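Local coordinates for transglutaminase-like domain-containing protein (Streptococcus suis, PDB 4XZ7), which probably acts as a secreted transglutaminase and antiphagocytic virulence factor, the chain here being an N-terminal piece that forms a homodimer and includes a transglutaminase-like domain, at residues Y98-S108 with S160-K168; Y176-V186 with I245-F254. All blocks are in the same frame, centred on the assembly; numbering follows the deposited sequence.

Interaction 1: Y98-S108 with S160-K168; sequences YHNQMRELRFS and SHGLTVDNK
Y98 OH and H161 NE2 lie 2.8 Å apart in a hydrogen bond that either could donate. The bond runs edge to edge: NE2 sits near the plane of the tyrosine ring, OH near that of the imidazole, and the two ring planes stand at 74°. The far nitrogen, H161 ND1, donates to G162 O at 2.7 Å within the ring plane, so both imidazole nitrogens are engaged and the ring's rotation is fixed. On the backbone, V165 N donates to R106 O at 2.8 Å and S108 N to V165 O at 3.1 Å, the parallel pairing of F107 with V165 by which the short, weakly bonded strand 106-107 joins strand 157-167 in a mixed sheet. One water bridges R106 N and L163 O, and a second links S108 OG to D166 OD2. Between these polar points, L163 spreads its methyls over one face of the R106 guanidinium, CD2 coming within 3.7 Å of NH1. Bends at chi2 (106°) and chi3 (47°) fold the arginine back over this leucine, and NH2 reaches Q101 OE1 at 2.9 Å. M102 SD touches L163 CD1, while its CE lies at the edge of the H161 ring. On the face shared by F107 and V165, methyl CG2 of the valine makes a CH-pi contact over the phenyl ring centre, and F191 of the second subunit meets the same ring.

Interaction 2: Y176-V186 with I245-F254; sequences YTHNSVKNINV and INYYLGSDLF
D252 OD2 is gripped by several donors: N183 ND2 at 3.1 Å, on its syn lone pair, and from the second subunit Y173 OH and, by the symmetry of the dimer, probably N167 ND2. D252 OD1 takes the backbone N of F254 at 2.9 Å from above the carboxylate plane, a capping bond over the turn that leads into helix 255-259. A chi1 of 71° sets the carboxylate of D252 between its own backbone N and carbonyl carbon, within range of both donors of its own chain. The amide of N183 is held at its other end as well, since OD1 accepts from R190, whose side chain also makes a cation-pi contact with F254. Amide and phenyl planes are inclined at 56°, and F254 CD2 approaches N183 CG to 3.6 Å. Farther out on the same ring, V186 CG2 meets F254 CZ at the edge, 3.7 Å away.

Apolar packing continues between helices 176-181 and 245-251, whose axes come within 10.9 Å at a crossing angle of 32°. I245 reaches across with its CD1, which touches N179 CB at 3.9 Å and also S180 N, while its CG2 branch lies 3.8 Å from Y176 CE1. L249 CD2 rests against N183 ND2, and the extended K182 chain crosses the leucine at about a right angle before NZ bonds N179 OD1 at 2.9 Å. This contact joins the end of helix 170-181 to the transglutaminase-like region. Buried and shared by N183, a backbone N-H and, from the other chain, a tyrosine hydroxyl and probably the N167 amide, the D252 carboxylate would probably have its negative charge stabilised, and its bonds couple this junction to the dimer interface.

How the interactions relate
Interaction 1 closes before interaction 2 opens along the chain, and strand 157-167 of the first is followed directly by helix 170-181 of the second. Their centres lie 34 Å apart and their nearest atoms about 10 Å, without touching. Interaction 1 belongs to a mixed sheet far from the chain centre, whereas interaction 2 lies near that centre, where helix 170-181 meets the transglutaminase-like region. The second subunit brings the two regions together: D166 and N167 of segment 160-168 bond to N183, N185, V186 and D252 of the other chain. The elongated subunits thus pair the sheet region of one with the helical junction of its partner, consistent with the homodimer.

Interaction 1: Y98-S108 with S160-K168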
loop_
_atom_site.group_PDB
_atom_site.type_symbol
_atom_site.label_atom_id
_atom_site.label_comp_id
_atom_site.label_asym_id
_atom_site.label_seq_id
_atom_site.Cartn_x
_atom_site.Cartn_y
_atom_site.Cartn_z
ATOM N N TYR B 98 10.092 33.264 -10.752
ATOM C CA TYR B 98 9.629 32.024 -11.359
ATOM C C TYR B 98 10.814 31.239 -11.900
ATOM O O TYR B 98 10.921 30.027 -11.691
ATOM C CB TYR B 98 8.623 32.305 -12.475
ATOM C CG TYR B 98 8.328 31.102 -13.342
ATOM C CD1 TYR B 98 7.482 30.098 -12.904
ATOM C CD2 TYR B 98 8.890 30.981 -14.611
ATOM C CE1 TYR B 98 7.204 28.999 -13.705
ATOM C CE2 TYR B 98 8.627 29.894 -15.409
ATOM C CZ TYR B 98 7.787 28.904 -14.953
ATOM O OH TYR B 98 7.529 27.817 -15.751
ATOM N N HIS B 99 11.727 31.939 -12.564
ATOM C CA HIS B 99 12.839 31.244 -13.197
ATOM C C HIS B 99 13.840 30.764 -12.153
ATOM O O HIS B 99 14.430 29.695 -12.303
ATOM C CB HIS B 99 13.482 32.128 -14.266
ATOM C CG HIS B 99 12.589 32.348 -15.450
ATOM N ND1 HIS B 99 11.895 33.523 -15.657
ATOM C CD2 HIS B 99 12.230 31.518 -16.460
ATOM C CE1 HIS B 99 11.172 33.417 -16.758
ATOM N NE2 HIS B 99 11.355 32.210 -17.264
ATOM N N ASN B 100 13.996 31.510 -11.070
ATOM C CA ASN B 100 14.743 30.979 -9.943
ATOM C C ASN B 100 14.152 29.647 -9.499
ATOM O O ASN B 100 14.869 28.677 -9.256
ATOM C CB ASN B 100 14.742 31.960 -8.775
ATOM C CG ASN B 100 15.496 33.231 -9.083
ATOM O OD1 ASN B 100 16.405 33.243 -9.917
ATOM N ND2 ASN B 100 15.126 34.316 -8.408
ATOM N N GLN B 101 12.831 29.605 -9.420
ATOM C CA GLN B 101 12.126 28.462 -8.867
ATOM C C GLN B 101 12.215 27.197 -9.744
ATOM O O GLN B 101 12.209 26.077 -9.234
ATOM C CB GLN B 101 10.667 28.849 -8.643
ATOM C CG GLN B 101 10.029 28.183 -7.466
ATOM C CD GLN B 101 10.190 28.982 -6.208
ATOM O OE1 GLN B 101 10.063 28.454 -5.110
ATOM N NE2 GLN B 101 10.461 30.272 -6.357
ATOM N N MET B 102 12.292 27.387 -11.057
ATOM C CA MET B 102 12.324 26.282 -12.012
ATOM C C MET B 102 13.741 25.928 -12.500
ATOM O O MET B 102 13.900 25.132 -13.436
ATOM C CB MET B 102 11.441 26.614 -13.231
ATOM C CG MET B 102 9.992 26.932 -12.902
ATOM S SD MET B 102 9.239 25.650 -11.891
ATOM C CE MET B 102 9.448 24.238 -12.967
ATOM N N ARG B 103 14.766 26.511 -11.884
ATOM C CA ARG B 103 16.139 26.297 -12.353
ATOM C C ARG B 103 16.574 24.836 -12.240
ATOM O O ARG B 103 17.245 24.287 -13.113
ATOM C CB ARG B 103 17.120 27.180 -11.572
ATOM C CG ARG B 103 18.462 27.333 -12.262
ATOM C CD ARG B 103 19.396 28.257 -11.489
ATOM N NE ARG B 103 18.709 29.445 -10.987
ATOM C CZ ARG B 103 18.346 30.482 -11.740
ATOM N NH1 ARG B 103 17.730 31.518 -11.184
ATOM N NH2 ARG B 103 18.587 30.488 -13.046
ATOM N N GLU B 104 16.177 24.216 -11.144
ATOM C CA GLU B 104 16.563 22.852 -10.849
ATOM C C GLU B 104 15.280 22.097 -10.559
ATOM O O GLU B 104 14.376 22.644 -9.934
ATOM C CB GLU B 104 17.540 22.818 -9.659
ATOM C CG GLU B 104 17.766 21.458 -8.990
ATOM C CD GLU B 104 18.931 21.477 -7.983
ATOM O OE1 GLU B 104 18.875 20.745 -6.962
ATOM O OE2 GLU B 104 19.912 22.221 -8.223
ATOM N N LEU B 105 15.179 20.867 -11.044
ATOM C CA LEU B 105 14.043 20.026 -10.692
ATOM C C LEU B 105 13.894 19.997 -9.176
ATOM O O LEU B 105 14.882 19.871 -8.455
ATOM C CB LEU B 105 14.219 18.603 -11.213
ATOM C CG LEU B 105 14.262 18.309 -12.706
ATOM C CD1 LEU B 105 14.166 16.799 -12.857
ATOM C CD2 LEU B 105 13.124 18.989 -13.451
ATOM N N ARG B 106 12.657 20.106 -8.715
ATOM C CA ARG B 106 12.314 20.058 -7.293
ATOM C C ARG B 106 11.644 18.728 -6.972
ATOM O O ARG B 106 10.555 18.455 -7.465
ATOM C CB ARG B 106 11.382 21.215 -6.955
ATOM C CG ARG B 106 10.839 21.213 -5.553
ATOM C CD ARG B 106 11.522 22.290 -4.741
ATOM N NE ARG B 106 11.568 23.571 -5.447
ATOM C CZ ARG B 106 10.858 24.644 -5.103
ATOM N NH1 ARG B 106 10.032 24.599 -4.061
ATOM N NH2 ARG B 106 10.979 25.766 -5.802
ATOM N N PHE B 107 12.297 17.887 -6.178
ATOM C CA PHE B 107 11.782 16.547 -5.915
ATOM C C PHE B 107 10.856 16.540 -4.704
ATOM O O PHE B 107 11.136 17.196 -3.702
ATOM C CB PHE B 107 12.939 15.548 -5.714
ATOM C CG PHE B 107 13.555 15.084 -7.000
ATOM C CD1 PHE B 107 14.522 15.855 -7.642
ATOM C CD2 PHE B 107 13.147 13.899 -7.587
ATOM C CE1 PHE B 107 15.076 15.439 -8.842
ATOM C CE2 PHE B 107 13.697 13.476 -8.775
ATOM C CZ PHE B 107 14.663 14.254 -9.413
ATOM N N SER B 108 9.767 15.781 -4.812
ATOM C CA SER B 108 8.710 15.737 -3.804
ATOM C C SER B 108 9.228 15.464 -2.389
ATOM O O SER B 108 8.845 16.141 -1.441
ATOM C CB SER B 108 7.679 14.669 -4.189
ATOM O OG SER B 108 6.553 14.706 -3.336
ATOM N N SER B 160 -0.855 27.886 -14.043
ATOM C CA SER B 160 -0.452 26.901 -13.034
ATOM C C SER B 160 0.241 25.726 -13.681
ATOM O O SER B 160 -0.143 25.314 -14.770
ATOM C CB SER B 160 -1.681 26.370 -12.269
ATOM O OG SER B 160 -2.339 27.387 -11.535
ATOM N N HIS B 161 1.233 25.155 -13.008
ATOM C CA HIS B 161 1.720 23.839 -13.435
ATOM C C HIS B 161 2.523 23.210 -12.303
ATOM O O HIS B 161 2.799 23.858 -11.299
ATOM C CB HIS B 161 2.551 23.923 -14.734
ATOM C CG HIS B 161 3.825 24.719 -14.606
ATOM N ND1 HIS B 161 4.863 24.334 -13.785
ATOM C CD2 HIS B 161 4.240 25.851 -15.227
ATOM C CE1 HIS B 161 5.855 25.208 -13.883
ATOM N NE2 HIS B 161 5.499 26.146 -14.742
ATOM N N GLY B 162 2.879 21.942 -12.468
ATOM C CA GLY B 162 3.611 21.218 -11.454
ATOM C C GLY B 162 4.876 21.926 -11.040
ATOM O O GLY B 162 5.569 22.510 -11.875
ATOM N N LEU B 163 5.152 21.901 -9.740
ATOM C CA LEU B 163 6.404 22.404 -9.210
ATOM C C LEU B 163 7.299 21.232 -8.812
ATOM O O LEU B 163 8.460 21.197 -9.186
ATOM C CB LEU B 163 6.176 23.327 -8.005
ATOM C CG LEU B 163 7.445 23.885 -7.350
ATOM C CD1 LEU B 163 8.358 24.547 -8.385
ATOM C CD2 LEU B 163 7.091 24.879 -6.268
ATOM N N THR B 164 6.755 20.274 -8.062
ATOM C CA THR B 164 7.540 19.103 -7.672
ATOM C C THR B 164 7.429 17.993 -8.714
ATOM O O THR B 164 6.398 17.838 -9.379
ATOM C CB THR B 164 7.097 18.523 -6.319
ATOM O OG1 THR B 164 5.715 18.193 -6.407
ATOM C CG2 THR B 164 7.308 19.539 -5.175
ATOM N N VAL B 165 8.504 17.229 -8.844
ATOM C CA VAL B 165 8.501 16.043 -9.676
ATOM C C VAL B 165 8.526 14.820 -8.762
ATOM O O VAL B 165 9.025 14.883 -7.633
ATOM C CB VAL B 165 9.704 16.032 -10.662
ATOM C CG1 VAL B 165 9.666 17.269 -11.533
ATOM C CG2 VAL B 165 11.012 15.968 -9.922
ATOM N N ASP B 166 7.947 13.727 -9.238
ATOM C CA ASP B 166 7.890 12.502 -8.460
ATOM C C ASP B 166 7.762 11.355 -9.442
ATOM O O ASP B 166 7.576 11.572 -10.649
ATOM C CB ASP B 166 6.699 12.516 -7.492
ATOM C CG ASP B 166 6.894 11.595 -6.289
ATOM O OD1 ASP B 166 7.826 10.761 -6.293
ATOM O OD2 ASP B 166 6.093 11.709 -5.337
ATOM N N ASN B 167 7.903 10.144 -8.920
ATOM C CA ASN B 167 7.480 8.922 -9.596
ATOM C C ASN B 167 6.209 9.178 -10.380
ATOM O O ASN B 167 5.246 9.705 -9.825
ATOM C CB ASN B 167 7.280 7.840 -8.509
ATOM C CG ASN B 167 7.087 6.470 -9.066
ATOM O OD1 ASN B 167 6.342 6.282 -10.017
ATOM N ND2 ASN B 167 7.737 5.477 -8.445
ATOM N N LYS B 168 6.179 8.852 -11.672
ATOM C CA LYS B 168 5.006 9.211 -12.453
ATOM C C LYS B 168 3.773 8.379 -12.040
ATOM O O LYS B 168 2.639 8.740 -12.351
ATOM C CB LYS B 168 5.291 9.058 -13.954
ATOM C CG LYS B 168 5.284 7.624 -14.483
ATOM C CD LYS B 168 5.639 7.583 -15.987
ATOM C CE LYS B 168 5.414 6.195 -16.567
ATOM N NZ LYS B 168 5.683 6.111 -18.020
HETATM O O HOH W 1 10.650 20.941 -10.591
HETATM O O HOH W 2 4.656 13.896 -5.066
#

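Interaction 2: Y176-V186 with I245-F254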
loop_
_atom_site.group_PDB
_atom_site.type_symbol
_atom_site.label_atom_id
_atom_site.label_comp_id
_atom_site.label_asym_id
_atom_site.label_seq_id
_atom_site.Cartn_x
_atom_site.Cartn_y
_atom_site.Cartn_z
ATOM N N TYR B 176 -3.363 2.479 -3.685
ATOM C CA TYR B 176 -3.001 1.337 -2.863
ATOM C C TYR B 176 -2.734 1.753 -1.427
ATOM O O TYR B 176 -3.103 1.025 -0.526
ATOM C CB TYR B 176 -1.796 0.603 -3.431
ATOM C CG TYR B 176 -2.215 -0.403 -4.458
ATOM C CD1 TYR B 176 -2.581 -1.687 -4.090
ATOM C CD2 TYR B 176 -2.287 -0.053 -5.804
ATOM C CE1 TYR B 176 -2.986 -2.601 -5.030
ATOM C CE2 TYR B 176 -2.683 -0.969 -6.753
ATOM C CZ TYR B 176 -3.032 -2.239 -6.356
ATOM O OH TYR B 176 -3.431 -3.155 -7.301
ATOM N N THR B 177 -2.114 2.911 -1.205
ATOM C CA THR B 177 -1.917 3.376 0.174
ATOM C C THR B 177 -3.275 3.433 0.895
ATOM O O THR B 177 -3.472 2.837 1.989
ATOM C CB THR B 177 -1.245 4.765 0.234
ATOM O OG1 THR B 177 -0.029 4.755 -0.525
ATOM C CG2 THR B 177 -0.895 5.119 1.674
ATOM N N HIS B 178 -4.219 4.126 0.259
ATOM C CA HIS B 178 -5.557 4.241 0.833
ATOM C C HIS B 178 -6.221 2.890 1.115
ATOM O O HIS B 178 -6.698 2.652 2.237
ATOM C CB HIS B 178 -6.495 5.040 -0.060
ATOM C CG HIS B 178 -7.910 5.013 0.426
ATOM N ND1 HIS B 178 -8.283 5.563 1.632
ATOM C CD2 HIS B 178 -9.030 4.457 -0.096
ATOM C CE1 HIS B 178 -9.576 5.366 1.822
ATOM N NE2 HIS B 178 -10.053 4.700 0.786
ATOM N N ASN B 179 -6.255 2.011 0.117
ATOM C CA ASN B 179 -6.938 0.727 0.324
ATOM C C ASN B 179 -6.216 -0.126 1.367
ATOM O O ASN B 179 -6.837 -0.913 2.082
ATOM C CB ASN B 179 -7.077 -0.046 -0.991
ATOM C CG ASN B 179 -8.175 0.520 -1.901
ATOM O OD1 ASN B 179 -9.270 0.867 -1.444
ATOM N ND2 ASN B 179 -7.878 0.611 -3.200
ATOM N N SER B 180 -4.901 0.044 1.479
ATOM C CA SER B 180 -4.152 -0.729 2.458
ATOM C C SER B 180 -4.376 -0.240 3.890
ATOM O O SER B 180 -4.176 -1.014 4.836
ATOM C CB SER B 180 -2.662 -0.694 2.131
ATOM O OG SER B 180 -2.085 0.495 2.633
ATOM N N VAL B 181 -4.777 1.026 4.079
ATOM C CA VAL B 181 -4.966 1.502 5.465
ATOM C C VAL B 181 -6.426 1.648 5.918
ATOM O O VAL B 181 -6.682 1.771 7.106
ATOM C CB VAL B 181 -4.257 2.883 5.746
ATOM C CG1 VAL B 181 -2.763 2.778 5.538
ATOM C CG2 VAL B 181 -4.854 4.019 4.912
ATOM N N LYS B 182 -7.383 1.611 5.003
ATOM C CA LYS B 182 -8.763 1.950 5.373
ATOM C C LYS B 182 -9.417 0.910 6.300
ATOM O O LYS B 182 -10.364 1.223 7.026
ATOM C CB LYS B 182 -9.605 2.143 4.111
ATOM C CG LYS B 182 -9.797 0.874 3.275
ATOM C CD LYS B 182 -10.547 1.160 1.965
ATOM C CE LYS B 182 -11.027 -0.141 1.300
ATOM N NZ LYS B 182 -11.671 0.078 -0.017
ATOM N N ASN B 183 -8.889 -0.309 6.308
ATOM C CA ASN B 183 -9.436 -1.369 7.163
ATOM C C ASN B 183 -8.541 -1.793 8.327
ATOM O O ASN B 183 -8.834 -2.770 9.029
ATOM C CB ASN B 183 -9.759 -2.595 6.311
ATOM C CG ASN B 183 -10.976 -2.386 5.425
ATOM O OD1 ASN B 183 -11.585 -1.310 5.429
ATOM N ND2 ASN B 183 -11.332 -3.413 4.656
ATOM N N ILE B 184 -7.437 -1.080 8.535
ATOM C CA ILE B 184 -6.604 -1.375 9.693
ATOM C C ILE B 184 -6.549 -0.173 10.622
ATOM O O ILE B 184 -7.179 0.852 10.348
ATOM C CB ILE B 184 -5.180 -1.795 9.301
ATOM C CG1 ILE B 184 -4.496 -0.731 8.434
ATOM C CG2 ILE B 184 -5.211 -3.142 8.613
ATOM C CD1 ILE B 184 -3.021 -1.056 8.103
ATOM N N ASN B 185 -5.801 -0.297 11.719
ATOM C CA ASN B 185 -5.915 0.661 12.821
ATOM C C ASN B 185 -7.385 0.822 13.174
ATOM O O ASN B 185 -7.865 1.925 13.365
ATOM C CB ASN B 185 -5.296 2.017 12.442
ATOM C CG ASN B 185 -3.939 1.868 11.791
ATOM O OD1 ASN B 185 -3.036 1.245 12.351
ATOM N ND2 ASN B 185 -3.799 2.402 10.588
ATOM N N VAL B 186 -8.106 -0.296 13.210
ATOM C CA VAL B 186 -9.528 -0.268 13.485
ATOM C C VAL B 186 -9.813 0.354 14.866
ATOM O O VAL B 186 -9.130 0.051 15.848
ATOM C CB VAL B 186 -10.123 -1.679 13.420
ATOM C CG1 VAL B 186 -11.573 -1.672 13.940
ATOM C CG2 VAL B 186 -10.037 -2.222 12.004
ATOM N N ILE B 245 -4.193 -7.763 -2.825
ATOM C CA ILE B 245 -4.780 -7.061 -1.692
ATOM C C ILE B 245 -6.290 -7.386 -1.605
ATOM O O ILE B 245 -6.880 -7.429 -0.509
ATOM C CB ILE B 245 -4.542 -5.515 -1.801
ATOM C CG1 ILE B 245 -5.052 -4.791 -0.546
ATOM C CG2 ILE B 245 -5.256 -4.935 -3.017
ATOM C CD1 ILE B 245 -4.868 -3.285 -0.617
ATOM N N ASN B 246 -6.896 -7.671 -2.755
ATOM C CA ASN B 246 -8.320 -8.048 -2.802
ATOM C C ASN B 246 -8.632 -9.326 -2.008
ATOM O O ASN B 246 -9.765 -9.530 -1.571
ATOM C CB ASN B 246 -8.777 -8.218 -4.243
ATOM C CG ASN B 246 -8.801 -6.908 -5.002
ATOM O OD1 ASN B 246 -9.484 -5.957 -4.610
ATOM N ND2 ASN B 246 -8.048 -6.849 -6.092
ATOM N N TYR B 247 -7.635 -10.187 -1.824
ATOM C CA TYR B 247 -7.829 -11.357 -0.971
ATOM C C TYR B 247 -8.158 -10.918 0.459
ATOM O O TYR B 247 -9.106 -11.414 1.101
ATOM C CB TYR B 247 -6.593 -12.264 -0.962
ATOM C CG TYR B 247 -6.726 -13.391 0.042
ATOM C CD1 TYR B 247 -7.445 -14.543 -0.261
ATOM C CD2 TYR B 247 -6.165 -13.283 1.302
ATOM C CE1 TYR B 247 -7.584 -15.568 0.671
ATOM C CE2 TYR B 247 -6.302 -14.285 2.235
ATOM C CZ TYR B 247 -7.005 -15.425 1.921
ATOM O OH TYR B 247 -7.118 -16.408 2.873
ATOM N N TYR B 248 -7.391 -9.959 0.942
ATOM C CA TYR B 248 -7.578 -9.465 2.292
ATOM C C TYR B 248 -8.876 -8.664 2.385
ATOM O O TYR B 248 -9.606 -8.773 3.377
ATOM C CB TYR B 248 -6.349 -8.643 2.713
ATOM C CG TYR B 248 -5.110 -9.481 2.525
ATOM C CD1 TYR B 248 -4.919 -10.611 3.292
ATOM C CD2 TYR B 248 -4.183 -9.196 1.536
ATOM C CE1 TYR B 248 -3.832 -11.419 3.119
ATOM C CE2 TYR B 248 -3.064 -10.006 1.355
ATOM C CZ TYR B 248 -2.906 -11.121 2.153
ATOM O OH TYR B 248 -1.819 -11.958 2.014
ATOM N N LEU B 249 -9.192 -7.904 1.337
ATOM C CA LEU B 249 -10.448 -7.146 1.326
ATOM C C LEU B 249 -11.683 -8.052 1.281
ATOM O O LEU B 249 -12.791 -7.642 1.675
ATOM C CB LEU B 249 -10.493 -6.193 0.139
ATOM C CG LEU B 249 -9.487 -5.052 0.159
ATOM C CD1 LEU B 249 -9.500 -4.376 -1.220
ATOM C CD2 LEU B 249 -9.893 -4.080 1.237
ATOM N N GLY B 250 -11.513 -9.272 0.779
ATOM C CA GLY B 250 -12.623 -10.211 0.754
ATOM C C GLY B 250 -12.659 -11.144 1.952
ATOM O O GLY B 250 -13.634 -11.905 2.125
ATOM N N SER B 251 -11.594 -11.105 2.764
ATOM C CA SER B 251 -11.441 -12.050 3.874
ATOM C C SER B 251 -11.603 -11.458 5.276
ATOM O O SER B 251 -11.832 -12.203 6.238
ATOM C CB SER B 251 -10.068 -12.720 3.798
ATOM O OG SER B 251 -9.915 -13.444 2.586
ATOM N N ASP B 252 -11.463 -10.133 5.409
ATOM C CA ASP B 252 -11.486 -9.543 6.741
ATOM C C ASP B 252 -12.901 -9.234 7.220
ATOM O O ASP B 252 -13.882 -9.447 6.505
ATOM C CB ASP B 252 -10.598 -8.281 6.831
ATOM C CG ASP B 252 -11.147 -7.067 6.078
ATOM O OD1 ASP B 252 -12.349 -6.988 5.772
ATOM O OD2 ASP B 252 -10.341 -6.147 5.814
ATOM N N LEU B 253 -12.982 -8.688 8.422
ATOM C CA LEU B 253 -14.250 -8.568 9.124
ATOM C C LEU B 253 -15.220 -7.600 8.461
ATOM O O LEU B 253 -16.386 -7.548 8.840
ATOM C CB LEU B 253 -14.023 -8.147 10.573
ATOM C CG LEU B 253 -13.504 -6.750 10.934
ATOM C CD1 LEU B 253 -13.670 -6.535 12.456
ATOM C CD2 LEU B 253 -12.048 -6.557 10.544
ATOM N N PHE B 254 -14.745 -6.850 7.468
ATOM C CA PHE B 254 -15.584 -5.849 6.809
ATOM C C PHE B 254 -16.122 -6.310 5.460
ATOM O O PHE B 254 -16.912 -5.613 4.822
ATOM C CB PHE B 254 -14.798 -4.563 6.615
ATOM C CG PHE B 254 -14.261 -3.991 7.894
ATOM C CD1 PHE B 254 -15.125 -3.619 8.924
ATOM C CD2 PHE B 254 -12.908 -3.818 8.069
ATOM C CE1 PHE B 254 -14.632 -3.089 10.095
ATOM C CE2 PHE B 254 -12.414 -3.279 9.246
ATOM C CZ PHE B 254 -13.277 -2.917 10.255
#